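Local coordinates for xylose isomerase domain protein TIM barrel (Planctomyces limnophilus, PDB 3TVA) that binds a magnesium ion in a TIM barrel of the xylose isomerase-like family and is probably an isomerase, at residues A204-K213 with I250-E261. Sequence-based numbering, arbitrary orientation. Where two conformers were deposited one is given.
Sequences ARYVRSIHCK and IGYRGPLTIERE. With MG (magnesium ion), chain C; GOL (glycerol), chain E.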
# COMPACT_ATOMS: atom_id res chain seq x y z
N ALA A 204 -3.72 -13.27 -7.36
CA ALA A 204 -4.90 -12.55 -7.84
C ALA A 204 -6.10 -12.60 -6.89
O ALA A 204 -6.75 -11.58 -6.66
CB ALA A 204 -5.30 -13.10 -9.23
N ARG A 205 -6.40 -13.78 -6.33
CA ARG A 205 -7.62 -13.94 -5.54
C ARG A 205 -7.60 -13.14 -4.23
O ARG A 205 -8.65 -12.94 -3.61
CB ARG A 205 -7.93 -15.42 -5.26
CG ARG A 205 -6.92 -16.13 -4.34
CD ARG A 205 -7.17 -17.64 -4.38
NE ARG A 205 -6.20 -18.42 -3.61
CZ ARG A 205 -5.03 -18.83 -4.09
NH1 ARG A 205 -4.68 -18.50 -5.34
NH2 ARG A 205 -4.20 -19.55 -3.35
N TYR A 206 -6.40 -12.72 -3.80
CA TYR A 206 -6.28 -11.89 -2.59
C TYR A 206 -6.15 -10.39 -2.82
O TYR A 206 -6.06 -9.64 -1.85
CB TYR A 206 -5.12 -12.39 -1.70
CG TYR A 206 -5.22 -13.86 -1.36
CD1 TYR A 206 -6.30 -14.34 -0.63
CD2 TYR A 206 -4.24 -14.76 -1.77
CE1 TYR A 206 -6.41 -15.69 -0.30
CE2 TYR A 206 -4.33 -16.14 -1.44
CZ TYR A 206 -5.43 -16.58 -0.71
OH TYR A 206 -5.56 -17.91 -0.39
N VAL A 207 -6.10 -9.93 -4.07
CA VAL A 207 -5.84 -8.51 -4.32
C VAL A 207 -7.10 -7.71 -4.00
O VAL A 207 -8.16 -7.97 -4.58
CB VAL A 207 -5.47 -8.27 -5.79
CG1 VAL A 207 -5.44 -6.77 -6.11
CG2 VAL A 207 -4.12 -8.92 -6.11
N ARG A 208 -7.02 -6.80 -3.03
CA ARG A 208 -8.15 -5.91 -2.73
C ARG A 208 -7.97 -4.43 -3.08
O ARG A 208 -8.95 -3.68 -3.08
CB ARG A 208 -8.50 -6.02 -1.24
CG ARG A 208 -8.64 -7.44 -0.73
CD ARG A 208 -10.09 -7.95 -0.71
NE ARG A 208 -10.16 -9.11 0.17
CZ ARG A 208 -10.72 -9.12 1.38
NH1 ARG A 208 -11.35 -8.04 1.86
NH2 ARG A 208 -10.68 -10.24 2.09
N SER A 209 -6.74 -4.01 -3.35
CA SER A 209 -6.46 -2.62 -3.68
C SER A 209 -5.10 -2.59 -4.34
O SER A 209 -4.35 -3.56 -4.23
CB SER A 209 -6.51 -1.68 -2.46
OG SER A 209 -5.55 -2.04 -1.48
N ILE A 210 -4.75 -1.52 -5.03
CA ILE A 210 -3.46 -1.51 -5.71
C ILE A 210 -2.80 -0.15 -5.68
O ILE A 210 -3.47 0.87 -5.51
CB ILE A 210 -3.58 -1.93 -7.20
CG1 ILE A 210 -4.35 -0.89 -7.98
CG2 ILE A 210 -4.26 -3.33 -7.36
CD1 ILE A 210 -3.66 -0.46 -9.24
N HIS A 211 -1.49 -0.15 -5.86
CA HIS A 211 -0.75 1.07 -6.12
C HIS A 211 -0.20 1.06 -7.54
O HIS A 211 0.26 0.03 -8.04
CB HIS A 211 0.36 1.25 -5.08
CG HIS A 211 -0.17 1.60 -3.72
ND1 HIS A 211 0.59 1.52 -2.58
CD2 HIS A 211 -1.39 2.02 -3.33
CE1 HIS A 211 -0.14 1.87 -1.53
NE2 HIS A 211 -1.35 2.18 -1.96
N CYS A 212 -0.30 2.21 -8.21
CA CYS A 212 0.34 2.38 -9.49
C CYS A 212 1.61 3.16 -9.25
O CYS A 212 1.57 4.36 -8.95
CB CYS A 212 -0.56 3.13 -10.47
SG CYS A 212 -2.00 2.14 -10.93
N LYS A 213 2.73 2.47 -9.38
CA LYS A 213 4.04 3.04 -9.14
C LYS A 213 5.00 2.31 -10.07
O LYS A 213 4.73 1.17 -10.46
CB LYS A 213 4.45 2.85 -7.67
CG LYS A 213 5.66 3.69 -7.28
CD LYS A 213 6.53 3.00 -6.25
CE LYS A 213 5.90 2.97 -4.91
NZ LYS A 213 6.44 1.85 -4.06
N ILE A 250 -8.01 -10.34 -14.34
CA ILE A 250 -8.31 -11.05 -13.10
C ILE A 250 -9.54 -10.53 -12.37
O ILE A 250 -9.89 -11.02 -11.30
CB ILE A 250 -7.14 -11.08 -12.14
CG1 ILE A 250 -6.83 -9.65 -11.67
CG2 ILE A 250 -5.94 -11.74 -12.83
CD1 ILE A 250 -5.75 -9.58 -10.62
N GLY A 251 -10.21 -9.53 -12.94
CA GLY A 251 -11.44 -9.05 -12.36
C GLY A 251 -11.30 -7.85 -11.43
O GLY A 251 -12.29 -7.46 -10.80
N TYR A 252 -10.12 -7.22 -11.35
CA TYR A 252 -9.99 -6.09 -10.44
C TYR A 252 -10.62 -4.85 -11.06
O TYR A 252 -10.29 -4.46 -12.19
CB TYR A 252 -8.53 -5.80 -10.10
CG TYR A 252 -8.41 -4.63 -9.15
CD1 TYR A 252 -8.71 -4.78 -7.79
CD2 TYR A 252 -8.04 -3.37 -9.61
CE1 TYR A 252 -8.61 -3.71 -6.91
CE2 TYR A 252 -7.95 -2.28 -8.73
CZ TYR A 252 -8.24 -2.46 -7.39
OH TYR A 252 -8.15 -1.40 -6.53
N ARG A 253 -11.66 -4.36 -10.39
CA ARG A 253 -12.37 -3.14 -10.76
C ARG A 253 -12.16 -1.89 -9.89
O ARG A 253 -12.73 -0.84 -10.16
CB ARG A 253 -13.85 -3.46 -10.98
CG ARG A 253 -14.06 -4.64 -11.96
CD ARG A 253 -13.63 -4.27 -13.39
NE ARG A 253 -13.92 -5.33 -14.35
CZ ARG A 253 -13.03 -6.21 -14.78
NH1 ARG A 253 -11.78 -6.16 -14.34
NH2 ARG A 253 -13.38 -7.15 -15.67
N GLY A 254 -11.37 -2.02 -8.82
CA GLY A 254 -11.31 -0.99 -7.79
C GLY A 254 -10.44 0.19 -8.18
O GLY A 254 -10.02 0.31 -9.34
N PRO A 255 -10.14 1.07 -7.21
CA PRO A 255 -9.38 2.29 -7.52
C PRO A 255 -7.96 2.00 -8.00
O PRO A 255 -7.33 1.02 -7.57
CB PRO A 255 -9.33 3.03 -6.17
CG PRO A 255 -10.53 2.53 -5.43
CD PRO A 255 -10.67 1.07 -5.83
N LEU A 256 -7.46 2.85 -8.88
CA LEU A 256 -6.06 2.79 -9.26
C LEU A 256 -5.37 3.91 -8.50
O LEU A 256 -5.49 5.08 -8.86
CB LEU A 256 -5.92 3.03 -10.77
CG LEU A 256 -6.70 2.11 -11.72
CD1 LEU A 256 -6.55 2.57 -13.18
CD2 LEU A 256 -6.24 0.66 -11.57
N THR A 257 -4.60 3.55 -7.48
CA THR A 257 -4.06 4.57 -6.61
C THR A 257 -2.61 4.86 -6.96
O THR A 257 -1.72 4.03 -6.75
CB THR A 257 -4.17 4.19 -5.11
OG1 THR A 257 -5.51 3.78 -4.81
CG2 THR A 257 -3.78 5.39 -4.23
N ILE A 258 -2.38 6.05 -7.49
CA ILE A 258 -1.04 6.48 -7.86
C ILE A 258 -0.22 6.79 -6.62
O ILE A 258 -0.64 7.55 -5.74
CB ILE A 258 -1.08 7.76 -8.72
CG1 ILE A 258 -2.01 7.59 -9.91
CG2 ILE A 258 0.32 8.14 -9.17
CD1 ILE A 258 -2.40 8.92 -10.57
N GLU A 259 0.96 6.20 -6.55
CA GLU A 259 1.88 6.50 -5.48
C GLU A 259 3.20 6.96 -6.07
O GLU A 259 3.79 6.25 -6.89
CB GLU A 259 2.11 5.28 -4.60
CG GLU A 259 3.00 5.61 -3.40
CD GLU A 259 3.19 4.40 -2.51
OE1 GLU A 259 3.58 3.36 -3.05
OE2 GLU A 259 2.93 4.50 -1.29
N ARG A 260 3.66 8.15 -5.70
CA ARG A 260 5.00 8.58 -6.11
C ARG A 260 5.69 9.16 -4.91
O ARG A 260 5.33 10.26 -4.45
CB ARG A 260 4.87 9.64 -7.20
CG ARG A 260 6.19 10.19 -7.71
CD ARG A 260 6.72 9.38 -8.89
NE ARG A 260 7.98 9.93 -9.37
CZ ARG A 260 9.18 9.57 -8.92
NH1 ARG A 260 9.29 8.64 -7.97
NH2 ARG A 260 10.27 10.15 -9.42
N GLU A 261 6.73 8.50 -4.40
CA GLU A 261 7.18 9.03 -3.13
C GLU A 261 8.42 9.85 -3.37
O GLU A 261 9.54 9.36 -3.26
CB GLU A 261 7.54 7.85 -2.23
CG GLU A 261 6.58 6.66 -2.34
CD GLU A 261 6.96 5.50 -1.43
OE1 GLU A 261 7.65 4.58 -1.90
OE2 GLU A 261 6.57 5.51 -0.23
MG MG C . 3.00 1.08 -2.32
C1 GOL E . 3.56 2.84 2.36
O1 GOL E . 4.56 2.24 3.14
C2 GOL E . 3.83 2.62 0.87
O2 GOL E . 2.66 2.17 0.23
C3 GOL E . 5.00 1.67 0.60
O3 GOL E . 5.28 1.59 -0.78
O HOH W 1 -6.34 1.14 -4.96
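H211 and C212 pair in parallel with T257 and I258, where C212 N donates to T257 O (2.7 Å) and E259 N to C212 O. The strand axes lie 40° apart, and on the N-terminal side of this pairing, from I210 and L256 back, the chains draw apart. Water 1 fills in there: it accepts from I210 N and T257 OG1 and donates to P255 O.

Y252 packs against I210. With CG anti to the backbone N (chi1 -179°), its ring reaches across to strand 207-212. I210 CG2 sits over one face of the Y252 ring, 4.2 Å from its centroid, a CH-pi contact. The G254 backbone N lies over the opposite face, and R208 O meets the edge in plane. Y252 OH donates to P255 O at 2.8 Å, which fixes the end of the ring. A leucine in its place would probably leave P255 O without this donor and I210 without a flat face to rest on. I210 CD1 continues the apolar layer against L256 CD2 (3.7 Å), and helix 240-249 covers I210 and Y252 from outside.

H211 and E259 point into the barrel. H211 ND1 and E259 OE1 each bind magnesium at 2.5 Å, with ring and carboxylate planes 59° apart. H211 NE2 is held by Q39. The extended E259 chain also brings OE2 within 2.8 Å of O2 of a glycerol, probably from the crystallisation liquor, which donates to it. K213 forms a long salt bridge to E261, but its main polar partner is D184. E158 and D184 complete the protein ligands of this metal site, at the C-terminal strand ends of a TIM barrel.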